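Local structure of protein E (Haemophilus influenzae, 3ZH5) at residues 79-85 / 103-109; 39-43 / 73-77; 47-51 / 64-68; 14-18 / 27-31; 54-58 / 95-99. The protein acts as a multifunctional adhesin that binds host epithelial cells and the host proteins vitronectin, laminin and plasminogen. All coordinates share one frame; numbering follows the deposited sequence.

Contact 1. Residues 79-85 / 103-109; sequences HLTQVRT and QKKHTLS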
# COMPACT_ATOMS: atom_id res chain seq x y z
N HIS A 79 -2.20 -10.09 11.44
CA HIS A 79 -1.63 -8.82 11.89
C HIS A 79 -0.96 -8.16 10.72
O HIS A 79 -0.22 -8.81 9.95
CB HIS A 79 -0.58 -9.03 12.99
CG HIS A 79 -1.15 -9.45 14.31
ND1 HIS A 79 -0.37 -9.66 15.44
CD2 HIS A 79 -2.43 -9.73 14.68
CE1 HIS A 79 -1.14 -10.07 16.43
NE2 HIS A 79 -2.40 -10.11 15.99
N LEU A 80 -1.18 -6.86 10.61
CA LEU A 80 -0.67 -6.04 9.52
C LEU A 80 0.01 -4.85 10.16
O LEU A 80 -0.64 -4.08 10.87
CB LEU A 80 -1.80 -5.48 8.65
CG LEU A 80 -1.30 -4.77 7.39
CD1 LEU A 80 -0.70 -5.77 6.44
CD2 LEU A 80 -2.39 -4.10 6.63
N THR A 81 1.32 -4.72 9.94
CA THR A 81 2.08 -3.58 10.45
C THR A 81 2.33 -2.55 9.36
O THR A 81 2.74 -2.88 8.22
CB THR A 81 3.42 -4.10 10.99
OG1 THR A 81 3.15 -5.15 11.93
CG2 THR A 81 4.27 -2.99 11.57
N GLN A 82 2.03 -1.30 9.68
CA GLN A 82 2.38 -0.14 8.86
C GLN A 82 3.77 0.28 9.28
O GLN A 82 3.97 0.64 10.46
CB GLN A 82 1.38 0.99 9.06
CG GLN A 82 1.80 2.39 8.55
CD GLN A 82 2.08 2.54 7.08
OE1 GLN A 82 1.54 1.81 6.23
NE2 GLN A 82 2.90 3.53 6.75
N VAL A 83 4.70 0.27 8.33
CA VAL A 83 6.12 0.55 8.64
C VAL A 83 6.55 1.94 8.21
O VAL A 83 7.28 2.63 8.93
CB VAL A 83 7.03 -0.49 7.95
CG1 VAL A 83 8.50 -0.11 8.04
CG2 VAL A 83 6.76 -1.84 8.57
N ARG A 84 6.16 2.34 7.02
CA ARG A 84 6.54 3.68 6.56
C ARG A 84 5.72 4.13 5.37
O ARG A 84 5.04 3.33 4.69
CB ARG A 84 8.02 3.80 6.25
CG ARG A 84 8.45 3.25 4.93
CD ARG A 84 9.89 3.58 4.59
NE ARG A 84 10.05 4.96 4.11
CZ ARG A 84 10.79 5.90 4.70
NH1 ARG A 84 11.47 5.64 5.81
NH2 ARG A 84 10.87 7.12 4.16
N THR A 85 5.77 5.45 5.18
CA THR A 85 5.01 6.14 4.17
C THR A 85 5.89 7.07 3.38
O THR A 85 6.66 7.83 3.95
CB THR A 85 3.89 6.98 4.79
OG1 THR A 85 2.96 6.11 5.45
CG2 THR A 85 3.18 7.76 3.73
N GLN A 103 8.03 8.66 11.25
CA GLN A 103 7.15 7.69 10.65
C GLN A 103 6.30 7.13 11.78
O GLN A 103 6.81 6.69 12.82
CB GLN A 103 7.96 6.58 9.97
CG GLN A 103 8.71 7.04 8.72
CD GLN A 103 7.80 7.18 7.53
OE1 GLN A 103 6.69 6.67 7.54
NE2 GLN A 103 8.26 7.87 6.49
N LYS A 104 4.99 7.16 11.57
CA LYS A 104 4.06 6.63 12.55
C LYS A 104 3.79 5.21 12.22
O LYS A 104 3.41 4.89 11.09
CB LYS A 104 2.76 7.44 12.54
CG LYS A 104 2.79 8.62 13.50
CD LYS A 104 2.93 8.12 14.96
CE LYS A 104 4.11 8.75 15.68
NZ LYS A 104 3.83 10.16 16.12
N LYS A 105 4.03 4.32 13.17
CA LYS A 105 3.98 2.90 12.93
C LYS A 105 2.86 2.34 13.81
O LYS A 105 2.53 2.89 14.87
CB LYS A 105 5.36 2.17 13.23
CG LYS A 105 6.55 2.67 12.43
CD LYS A 105 7.93 2.27 13.13
CE LYS A 105 9.14 2.98 12.51
NZ LYS A 105 9.06 2.86 10.97
N HIS A 106 2.21 1.29 13.34
CA HIS A 106 1.26 0.57 14.17
C HIS A 106 1.00 -0.77 13.53
O HIS A 106 1.23 -0.94 12.36
CB HIS A 106 -0.06 1.37 14.23
CG HIS A 106 -0.69 1.66 12.90
ND1 HIS A 106 -1.46 0.74 12.22
CD2 HIS A 106 -0.66 2.76 12.11
CE1 HIS A 106 -1.87 1.26 11.09
NE2 HIS A 106 -1.41 2.49 10.99
N THR A 107 0.55 -1.71 14.35
CA THR A 107 0.08 -3.00 13.91
C THR A 107 -1.42 -3.14 14.21
O THR A 107 -1.88 -2.78 15.33
CB THR A 107 0.86 -4.04 14.61
OG1 THR A 107 2.22 -3.89 14.16
CG2 THR A 107 0.34 -5.46 14.35
N LEU A 108 -2.18 -3.58 13.20
CA LEU A 108 -3.61 -3.91 13.41
C LEU A 108 -3.83 -5.40 13.35
O LEU A 108 -3.04 -6.13 12.78
CB LEU A 108 -4.48 -3.36 12.28
CG LEU A 108 -4.32 -1.93 11.81
CD1 LEU A 108 -3.75 -1.99 10.43
CD2 LEU A 108 -5.67 -1.23 11.83
N SER A 109 -4.96 -5.85 13.88
CA SER A 109 -5.43 -7.18 13.63
C SER A 109 -6.62 -6.96 12.66
O SER A 109 -7.59 -6.36 13.03
CB SER A 109 -5.89 -7.80 14.94
OG SER A 109 -6.29 -9.13 14.76
O HOH W 1 -5.17 -11.13 16.80
O HOH W 2 4.26 5.22 8.79

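Contact 2. Residues 39-43 / 73-77; sequences PQIVH and LNCAN. With EDO (1,2-ethanediol), chain C.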
# COMPACT_ATOMS: atom_id res chain seq x y z
N PRO A 39 7.79 -18.28 6.74
CA PRO A 39 7.16 -18.03 5.43
C PRO A 39 5.79 -17.47 5.55
O PRO A 39 5.34 -17.06 4.50
CB PRO A 39 7.04 -19.43 4.82
CG PRO A 39 8.21 -20.17 5.45
CD PRO A 39 8.23 -19.68 6.85
N GLN A 40 5.17 -17.45 6.72
CA GLN A 40 3.82 -16.88 6.86
C GLN A 40 3.87 -15.36 6.91
O GLN A 40 2.84 -14.68 6.82
CB GLN A 40 3.13 -17.45 8.12
CG GLN A 40 2.53 -18.87 7.94
CD GLN A 40 1.29 -18.86 7.02
OE1 GLN A 40 1.38 -18.46 5.86
NE2 GLN A 40 0.14 -19.27 7.56
N ILE A 41 5.09 -14.81 7.01
CA ILE A 41 5.24 -13.38 7.15
C ILE A 41 5.59 -12.78 5.80
O ILE A 41 6.51 -13.23 5.14
CB ILE A 41 6.30 -13.05 8.25
CG1 ILE A 41 5.72 -13.37 9.62
CG2 ILE A 41 6.64 -11.56 8.23
CD1 ILE A 41 6.63 -13.02 10.77
N VAL A 42 4.80 -11.81 5.32
CA VAL A 42 5.06 -11.26 4.00
C VAL A 42 5.15 -9.78 4.05
O VAL A 42 4.25 -9.13 4.58
CB VAL A 42 3.93 -11.65 2.97
CG1 VAL A 42 4.30 -11.19 1.58
CG2 VAL A 42 3.68 -13.14 2.99
N HIS A 43 6.18 -9.24 3.41
CA HIS A 43 6.37 -7.79 3.29
C HIS A 43 5.91 -7.32 1.92
O HIS A 43 6.17 -7.98 0.89
CB HIS A 43 7.84 -7.36 3.45
CG HIS A 43 8.49 -7.69 4.77
ND1 HIS A 43 9.45 -6.89 5.32
CD2 HIS A 43 8.35 -8.75 5.60
CE1 HIS A 43 9.85 -7.41 6.47
NE2 HIS A 43 9.19 -8.53 6.67
N LEU A 73 2.72 -8.19 6.70
CA LEU A 73 1.59 -9.04 7.02
C LEU A 73 2.00 -10.38 7.61
O LEU A 73 2.82 -11.10 7.03
CB LEU A 73 0.72 -9.25 5.75
CG LEU A 73 -0.40 -10.29 5.84
CD1 LEU A 73 -1.49 -9.72 6.72
CD2 LEU A 73 -0.93 -10.60 4.41
N ASN A 74 1.38 -10.75 8.72
CA ASN A 74 1.44 -12.11 9.22
C ASN A 74 0.18 -12.92 8.85
O ASN A 74 -0.90 -12.68 9.38
CB ASN A 74 1.64 -12.10 10.72
CG ASN A 74 1.93 -13.47 11.28
OD1 ASN A 74 1.93 -14.46 10.54
ND2 ASN A 74 2.24 -13.53 12.55
N CYS A 75 0.32 -13.88 7.94
CA CYS A 75 -0.81 -14.65 7.41
C CYS A 75 -1.41 -15.59 8.44
O CYS A 75 -2.53 -16.07 8.25
CB CYS A 75 -0.41 -15.45 6.15
SG CYS A 75 -0.08 -14.38 4.77
N ALA A 76 -0.70 -15.87 9.52
CA ALA A 76 -1.20 -16.80 10.53
C ALA A 76 -2.25 -16.14 11.47
O ALA A 76 -3.14 -16.81 12.00
CB ALA A 76 -0.05 -17.36 11.34
N ASN A 77 -2.14 -14.84 11.69
CA ASN A 77 -3.07 -14.15 12.60
C ASN A 77 -3.62 -12.87 12.00
O ASN A 77 -4.34 -12.13 12.67
CB ASN A 77 -2.40 -13.89 13.95
CG ASN A 77 -1.10 -13.10 13.83
OD1 ASN A 77 -0.80 -12.48 12.80
ND2 ASN A 77 -0.32 -13.10 14.91
C1 EDO C . 9.14 -9.30 10.71
O1 EDO C . 8.56 -9.69 11.97
C2 EDO C . 9.74 -10.51 10.00
O2 EDO C . 9.76 -10.33 8.56

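Contact 3. Residues 47-51 / 64-68; sequences VVNLD and ARSVR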
# COMPACT_ATOMS: atom_id res chain seq x y z
N VAL A 47 0.02 0.79 -2.55
CA VAL A 47 0.22 2.02 -3.32
C VAL A 47 -1.15 2.63 -3.57
O VAL A 47 -2.01 1.95 -4.07
CB VAL A 47 0.89 1.75 -4.66
CG1 VAL A 47 0.85 2.95 -5.53
CG2 VAL A 47 2.36 1.35 -4.41
N VAL A 48 -1.33 3.89 -3.19
CA VAL A 48 -2.63 4.57 -3.36
C VAL A 48 -2.50 5.71 -4.32
O VAL A 48 -1.71 6.62 -4.08
CB VAL A 48 -3.15 5.17 -2.04
CG1 VAL A 48 -4.48 5.81 -2.24
CG2 VAL A 48 -3.23 4.09 -0.97
N ASN A 49 -3.28 5.70 -5.41
CA ASN A 49 -3.35 6.86 -6.27
C ASN A 49 -4.39 7.82 -5.71
O ASN A 49 -5.54 7.43 -5.45
CB ASN A 49 -3.67 6.45 -7.71
CG ASN A 49 -2.55 5.70 -8.35
OD1 ASN A 49 -1.39 5.85 -7.95
ND2 ASN A 49 -2.86 4.91 -9.37
N LEU A 50 -3.99 9.07 -5.48
CA LEU A 50 -4.79 10.04 -4.75
C LEU A 50 -5.83 10.76 -5.60
O LEU A 50 -5.66 10.92 -6.80
CB LEU A 50 -3.90 11.11 -4.11
CG LEU A 50 -2.90 10.62 -3.07
CD1 LEU A 50 -1.98 11.77 -2.70
CD2 LEU A 50 -3.61 10.07 -1.86
N ASP A 51 -6.89 11.20 -4.92
CA ASP A 51 -8.01 11.95 -5.53
C ASP A 51 -7.79 13.45 -5.44
O ASP A 51 -8.47 14.24 -6.09
CB ASP A 51 -9.30 11.64 -4.77
CG ASP A 51 -10.10 10.55 -5.44
OD1 ASP A 51 -10.23 10.62 -6.68
OD2 ASP A 51 -10.58 9.63 -4.73
N ALA A 64 1.77 15.71 -4.15
CA ALA A 64 1.93 14.29 -4.42
C ALA A 64 0.70 13.78 -5.15
O ALA A 64 -0.40 14.27 -4.90
CB ALA A 64 2.09 13.54 -3.12
N ARG A 65 0.91 12.78 -6.00
CA ARG A 65 -0.17 12.08 -6.70
C ARG A 65 -0.39 10.65 -6.21
O ARG A 65 -1.44 10.06 -6.44
CB ARG A 65 0.09 12.06 -8.21
CG ARG A 65 0.03 13.44 -8.82
CD ARG A 65 0.20 13.42 -10.33
NE ARG A 65 0.37 14.78 -10.82
CZ ARG A 65 -0.11 15.23 -11.96
NH1 ARG A 65 -0.81 14.44 -12.77
NH2 ARG A 65 0.10 16.50 -12.31
N SER A 66 0.60 10.06 -5.54
CA SER A 66 0.38 8.74 -4.95
C SER A 66 1.16 8.59 -3.65
O SER A 66 2.01 9.40 -3.32
CB SER A 66 0.76 7.63 -5.96
OG SER A 66 2.17 7.61 -6.22
N VAL A 67 0.82 7.55 -2.90
CA VAL A 67 1.49 7.22 -1.67
C VAL A 67 1.91 5.78 -1.74
O VAL A 67 1.17 4.94 -2.20
CB VAL A 67 0.54 7.37 -0.49
CG1 VAL A 67 1.30 7.32 0.82
CG2 VAL A 67 -0.20 8.69 -0.61
N ARG A 68 3.11 5.48 -1.28
CA ARG A 68 3.55 4.11 -1.17
C ARG A 68 3.75 3.80 0.31
O ARG A 68 4.46 4.52 1.01
CB ARG A 68 4.86 3.98 -1.96
CG ARG A 68 5.47 2.60 -2.05
CD ARG A 68 6.64 2.61 -3.04
NE ARG A 68 6.28 2.59 -4.47
CZ ARG A 68 5.97 1.49 -5.14
NH1 ARG A 68 5.94 0.31 -4.53
NH2 ARG A 68 5.70 1.55 -6.43

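Contact 4. Residues 14-18 / 27-31; sequences SGYIR and IDSES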
# COMPACT_ATOMS: atom_id res chain seq x y z
N SER A 14 0.86 -3.06 -14.88
CA SER A 14 1.21 -4.46 -14.70
C SER A 14 1.86 -4.73 -13.34
O SER A 14 2.78 -4.01 -12.90
CB SER A 14 2.10 -4.95 -15.86
OG SER A 14 3.28 -5.58 -15.38
N GLY A 15 1.38 -5.78 -12.69
CA GLY A 15 1.82 -6.16 -11.37
C GLY A 15 1.08 -5.53 -10.20
O GLY A 15 1.29 -5.93 -9.06
N TYR A 16 0.24 -4.54 -10.46
CA TYR A 16 -0.51 -3.91 -9.36
C TYR A 16 -1.85 -4.62 -9.25
O TYR A 16 -2.50 -4.89 -10.25
CB TYR A 16 -0.69 -2.41 -9.61
CG TYR A 16 0.59 -1.66 -9.41
CD1 TYR A 16 1.61 -1.73 -10.35
CD2 TYR A 16 0.80 -0.90 -8.26
CE1 TYR A 16 2.82 -1.06 -10.15
CE2 TYR A 16 2.00 -0.24 -8.05
CZ TYR A 16 3.01 -0.32 -9.00
OH TYR A 16 4.20 0.35 -8.81
N ILE A 17 -2.23 -4.93 -8.03
CA ILE A 17 -3.40 -5.67 -7.76
C ILE A 17 -4.39 -4.69 -7.10
O ILE A 17 -4.12 -4.15 -6.03
CB ILE A 17 -3.14 -6.82 -6.81
CG1 ILE A 17 -2.01 -7.75 -7.33
CG2 ILE A 17 -4.43 -7.61 -6.60
CD1 ILE A 17 -1.75 -8.90 -6.38
N ARG A 18 -5.52 -4.48 -7.74
CA ARG A 18 -6.50 -3.53 -7.22
C ARG A 18 -7.33 -4.18 -6.13
O ARG A 18 -7.70 -5.35 -6.22
CB ARG A 18 -7.37 -3.02 -8.37
CG ARG A 18 -8.52 -2.14 -8.01
CD ARG A 18 -9.27 -1.80 -9.31
NE ARG A 18 -8.66 -0.66 -9.98
CZ ARG A 18 -8.63 -0.47 -11.29
NH1 ARG A 18 -9.16 -1.37 -12.11
NH2 ARG A 18 -8.04 0.61 -11.78
N ILE A 27 -1.94 -3.38 -4.32
CA ILE A 27 -0.71 -4.05 -3.84
C ILE A 27 0.29 -4.00 -4.98
O ILE A 27 -0.07 -4.27 -6.12
CB ILE A 27 -0.95 -5.53 -3.57
CG1 ILE A 27 -1.92 -5.70 -2.40
CG2 ILE A 27 0.38 -6.30 -3.34
CD1 ILE A 27 -2.53 -7.04 -2.38
N ASP A 28 1.53 -3.61 -4.71
CA ASP A 28 2.52 -3.61 -5.75
C ASP A 28 3.12 -5.00 -5.69
O ASP A 28 3.86 -5.35 -4.74
CB ASP A 28 3.52 -2.47 -5.57
CG ASP A 28 4.76 -2.59 -6.46
OD1 ASP A 28 4.85 -3.52 -7.30
OD2 ASP A 28 5.64 -1.69 -6.35
N SER A 29 2.76 -5.80 -6.69
CA SER A 29 3.06 -7.23 -6.68
C SER A 29 4.58 -7.47 -6.69
O SER A 29 5.07 -8.41 -6.08
CB SER A 29 2.39 -7.91 -7.87
OG SER A 29 2.27 -9.29 -7.66
N GLU A 30 5.29 -6.56 -7.34
CA GLU A 30 6.73 -6.71 -7.54
C GLU A 30 7.49 -6.54 -6.23
O GLU A 30 8.58 -7.13 -6.05
CB GLU A 30 7.21 -5.67 -8.56
CG GLU A 30 8.67 -5.82 -9.01
CD GLU A 30 9.66 -5.29 -7.98
OE1 GLU A 30 9.23 -4.55 -7.06
OE2 GLU A 30 10.87 -5.64 -8.07
N SER A 31 6.91 -5.75 -5.33
CA SER A 31 7.50 -5.44 -4.02
C SER A 31 7.39 -6.52 -2.94
O SER A 31 8.00 -6.38 -1.86
CB SER A 31 6.83 -4.16 -3.49
OG SER A 31 5.56 -4.42 -2.92

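Contact 5. Residues 54-58 / 95-99; sequences LYVYP and GLRAA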
# COMPACT_ATOMS: atom_id res chain seq x y z
N LEU A 54 -1.61 16.25 -2.28
CA LEU A 54 -1.11 16.59 -0.95
C LEU A 54 0.16 17.40 -1.11
O LEU A 54 1.08 16.99 -1.81
CB LEU A 54 -0.84 15.33 -0.13
CG LEU A 54 -2.05 14.45 0.17
CD1 LEU A 54 -1.63 13.26 1.03
CD2 LEU A 54 -3.17 15.24 0.84
N TYR A 55 0.19 18.58 -0.50
CA TYR A 55 1.35 19.45 -0.60
C TYR A 55 2.30 19.14 0.54
O TYR A 55 2.23 19.75 1.61
CB TYR A 55 0.92 20.91 -0.55
CG TYR A 55 0.07 21.32 -1.74
CD1 TYR A 55 -1.28 21.03 -1.77
CD2 TYR A 55 0.63 21.97 -2.82
CE1 TYR A 55 -2.06 21.40 -2.86
CE2 TYR A 55 -0.13 22.35 -3.90
CZ TYR A 55 -1.47 22.05 -3.92
OH TYR A 55 -2.23 22.42 -5.00
N VAL A 56 3.19 18.18 0.29
CA VAL A 56 4.08 17.65 1.32
C VAL A 56 5.55 17.85 0.96
O VAL A 56 6.43 17.23 1.54
CB VAL A 56 3.85 16.13 1.54
CG1 VAL A 56 2.61 15.89 2.37
CG2 VAL A 56 3.75 15.40 0.20
N TYR A 57 5.81 18.72 -0.00
CA TYR A 57 7.15 18.90 -0.52
C TYR A 57 7.72 20.19 -0.01
O TYR A 57 6.97 21.02 0.51
CB TYR A 57 7.10 18.93 -2.04
CG TYR A 57 6.90 17.56 -2.63
CD1 TYR A 57 5.62 17.03 -2.74
CD2 TYR A 57 7.97 16.81 -3.06
CE1 TYR A 57 5.43 15.78 -3.27
CE2 TYR A 57 7.78 15.56 -3.59
CZ TYR A 57 6.51 15.05 -3.70
OH TYR A 57 6.32 13.81 -4.23
N PRO A 58 9.04 20.37 -0.16
CA PRO A 58 9.75 21.57 0.27
C PRO A 58 9.11 22.79 -0.36
O PRO A 58 8.90 23.80 0.30
CB PRO A 58 11.15 21.36 -0.30
CG PRO A 58 10.96 20.41 -1.45
CD PRO A 58 9.93 19.48 -0.94
N GLY A 95 8.49 8.54 -8.92
CA GLY A 95 8.82 9.92 -9.21
C GLY A 95 9.50 10.61 -8.04
O GLY A 95 10.22 9.98 -7.27
N LEU A 96 9.27 11.91 -7.90
CA LEU A 96 9.93 12.68 -6.85
C LEU A 96 9.27 12.38 -5.52
O LEU A 96 8.04 12.46 -5.39
CB LEU A 96 9.87 14.19 -7.13
CG LEU A 96 10.63 15.03 -6.09
CD1 LEU A 96 12.15 14.83 -6.22
CD2 LEU A 96 10.28 16.50 -6.18
N ARG A 97 10.10 12.08 -4.53
CA ARG A 97 9.64 11.51 -3.28
C ARG A 97 9.70 12.50 -2.11
O ARG A 97 10.59 13.34 -2.04
CB ARG A 97 10.52 10.31 -2.95
CG ARG A 97 10.09 9.57 -1.68
CD ARG A 97 11.08 8.50 -1.30
NE ARG A 97 12.30 9.08 -0.77
CZ ARG A 97 12.41 9.60 0.45
NH1 ARG A 97 11.36 9.61 1.26
NH2 ARG A 97 13.58 10.11 0.86
N ALA A 98 8.79 12.36 -1.16
CA ALA A 98 8.90 13.10 0.08
C ALA A 98 8.40 12.22 1.19
O ALA A 98 7.76 11.21 0.94
CB ALA A 98 8.12 14.39 0.03
N ALA A 99 8.72 12.58 2.42
CA ALA A 99 8.33 11.76 3.54
C ALA A 99 8.31 12.58 4.81
O ALA A 99 9.04 13.56 4.92
CB ALA A 99 9.31 10.59 3.69

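Contact 1. Residues 79-85 / 103-109
Q103 lays its carboxamide against the backbone of T85 and bonds there twice. Its OE1 accepts from T85 N at 2.8 Å, the donor tilted from the carbonyl plane, and its NE2 gives a straight bond to T85 O at 3.0 Å, close to its own amide plane. The same NE2 sits over one face of the R84 guanidinium, the two planes 41° apart; NE of R84 turns instead to a salt bridge with D86. Next comes K105, whose nearly extended chain bends at its last torsion (chi4 -48°) and brings NZ onto V83 O at 2.7 Å, in the plane of that carbonyl. Beyond K105, 106-109 pairs antiparallel with 79-85, a short strand added to the large antiparallel sheet. Q82 N bonds to H106 O at 2.8 Å, whereas the return bond from H106 N is weak; L80 and L108 exchange both of theirs. Chi1 of H106 (57°) sets CG between the backbone N and the carbonyl carbon, and the imidazole turns a face to Q82 CB, a CH-pi contact 3.9 Å from the centroid of the H106 ring. Q82 then bends away, handing OE1 to K71 and NE2 to a water that also reaches Q103 OE1 and K104 O. On the other side, T81 OG1 and T107 OG1 share a hydrogen bond of 2.7 Å, and a second water links H79 NE2 with S109 OG.

Contact 2. Residues 39-43 / 73-77
The amide of Q40 lies flat beneath C75, whose CB stands above its plane toward the oxygen side, 3.5 Å from Q40 OE1; the NE2 end passes under A76 on the same side. Across the adjoining I41 and N74 pair, the N74 amide meets an aliphatic chain, with N74 OD1 4.0 Å from I41 CG1. That OD1 also takes the N-H of A76, which comes from well above the carbonyl plane, 55° out of it, and so closes an Asx turn as the chain leaves the strand. The third flat group, the H43 ring, is met at its edge: NE2 donates to O2 of a 1,2-ethanediol at 2.7 Å, while ND1 is bonded to the hydroxyl of Y70 and W33 meets the ring edge to face. The diol, probably from the crystallisation liquor, also bonds to D35 and rests on I41 CG2.

Behind these groups, strands 41-50 and 64-74 finish their antiparallel pairing. V42 N reaches L73 O at 2.7 Å, L73 N returns to V42 O at 2.8 Å, and just past the strand ends C75 N adds a bond to Q40 O at 2.9 Å. V42 and L73 point to the face covered by helix 115-128, and C75 is joined to C124 of that helix by a disulfide. The chemistry therefore fixes C75 twice, by its backbone N-H to Q40, just ahead of strand 41-50, and by sulfur to the helix, so the helix is fastened covalently just where the ladder ends.

Contact 3. Residues 47-51 / 64-68
V47, V48 and N49 pair with R68, V67 and S66 in the antiparallel ladder of strands 41-50 and 64-74, right beside a classic beta bulge in which R65 and S66 both face Y88 of the next strand. V48 and V67 form the hydrogen-bonded pair: V48 N to V67 O and V67 N to V48 O are each 2.9 Å. At the bulge L50 N carries the ladder on with a bond to R65 O, also 2.9 Å. L50 then leans over the neighbouring strand. Its CD2 meets V67 CG2 at 3.9 Å, and its other methyl, CD1, lies 3.7 Å from A64 O.

On the opposite face of the sheet, V47 and R68 are matched. The arginine runs out extended and folds at chi3 (-78°), which swings the guanidinium flat under V47 CG2; this methyl sits over the centre of the group, 3.7 Å from R68 CZ. Nearby, N49 OD1 lies 3.4 Å from S66 CB, but accepts from the backbone of W92, while S66 OG bonds to E90 and G93.

V47 CG2 occupies a face of the R68 guanidinium and leaves the in-plane N-H groups for polar partners: NH1 forms salt bridges with D28 and D45, and NE bonds to G93 O. Two carboxylates on NH1 probably offset the arginine's charge and fix the rotation of the guanidinium under V47.

Contact 4. Residues 14-18 / 27-31
Y16 turns CG beside its own backbone N (chi1 -73°), and D28 sends its carboxylate the other way, trans to its N (chi1 167°); together these torsions bring ring and carboxylate into a stack with planes only 20° apart. D28 CB lies 3.7 Å from Y16 CE2, and OD1 stands over the ring near its rim. The other oxygen, OD2, forms a salt bridge with R68.

OD1 also closes an Asx turn, taking E30 N at 3.1 Å from above the carboxylate plane. The carbonyl of the same aspartate is gripped by two donors of S31: OG at 2.7 Å from D28 O, and the backbone N that closes a type I turn from D28 to S31.

On the other side of the sheet I17 and I27 stand side by side, their CB atoms 4.1 Å apart, with A119 and I123 of helix 115-128 packed on I27. They form the hydrogen-bonded pair: I17 N to I27 O is 3.0 Å, and I27 N to I17 O is 2.9 Å. This ladder of alternating pairs, a polar stack on one face and isoleucines on the other, belongs to the antiparallel beta hairpin of strands 16-19 and 25-34.

Contact 5. Residues 54-58 / 95-99
The hydroxyl of Y57 donates to L96 O in a very short bond, 2.5 Å from Y57 OH to that carbonyl oxygen. The oxygen lies at the edge of the phenol ring and in its plane, beyond the hydroxyl. Chi1 (-75°), with CG beside the backbone N, aims the ring at L96, and chi2 (84°) turns a face toward A98. That face is covered by A98 CB, a CH-pi contact 4.0 Å from the centroid of the Y57 ring and 17° off its normal. L96 and Y57 run alongside each other, pointing opposite ways, and L96 CD2 comes to 3.7 Å from Y57 CE2.

Y57 belongs to the loop between strands 53-54 and 64-74, whereas A98 sits on the short strand 97-98, which pairs antiparallel with 79-88 through the backbone of F87. The contact thus lays a connecting loop against an outlying strand of the sheet. The side chain of V56 also touches F87, and its carbonyl approaches the same methyl that covers the ring: V56 O to A98 CB is 3.6 Å. R62 and D89 pack against Y57 as well, and D89 accepts the backbone N-H of L96. R97 points away from the loop, its NH1 in a salt bridge with D86.

Contacts 2 and 3 lie on the same two strands, 41-50 and 64-74, with centres about 25 Å apart on opposite sides of the chain's centre. Strand 79-88 runs beside 64-74: H79 O probably accepts from N74 N, 2.8 Å away, between contacts 1 and 2, and T85 CG2 packs on V67 CG1 between contacts 1 and 3. Contact 4 joins contact 3 through the salt bridge from R68 NH1 to D28 OD2, 2.7 Å. Contact 5 meets contact 3 where A64 N lies 2.8 Å from L54 O. It meets contact 1 near D86, which pairs with both R84 and R97. Contacts 2 and 5 stay about 17 Å apart at their nearest atoms.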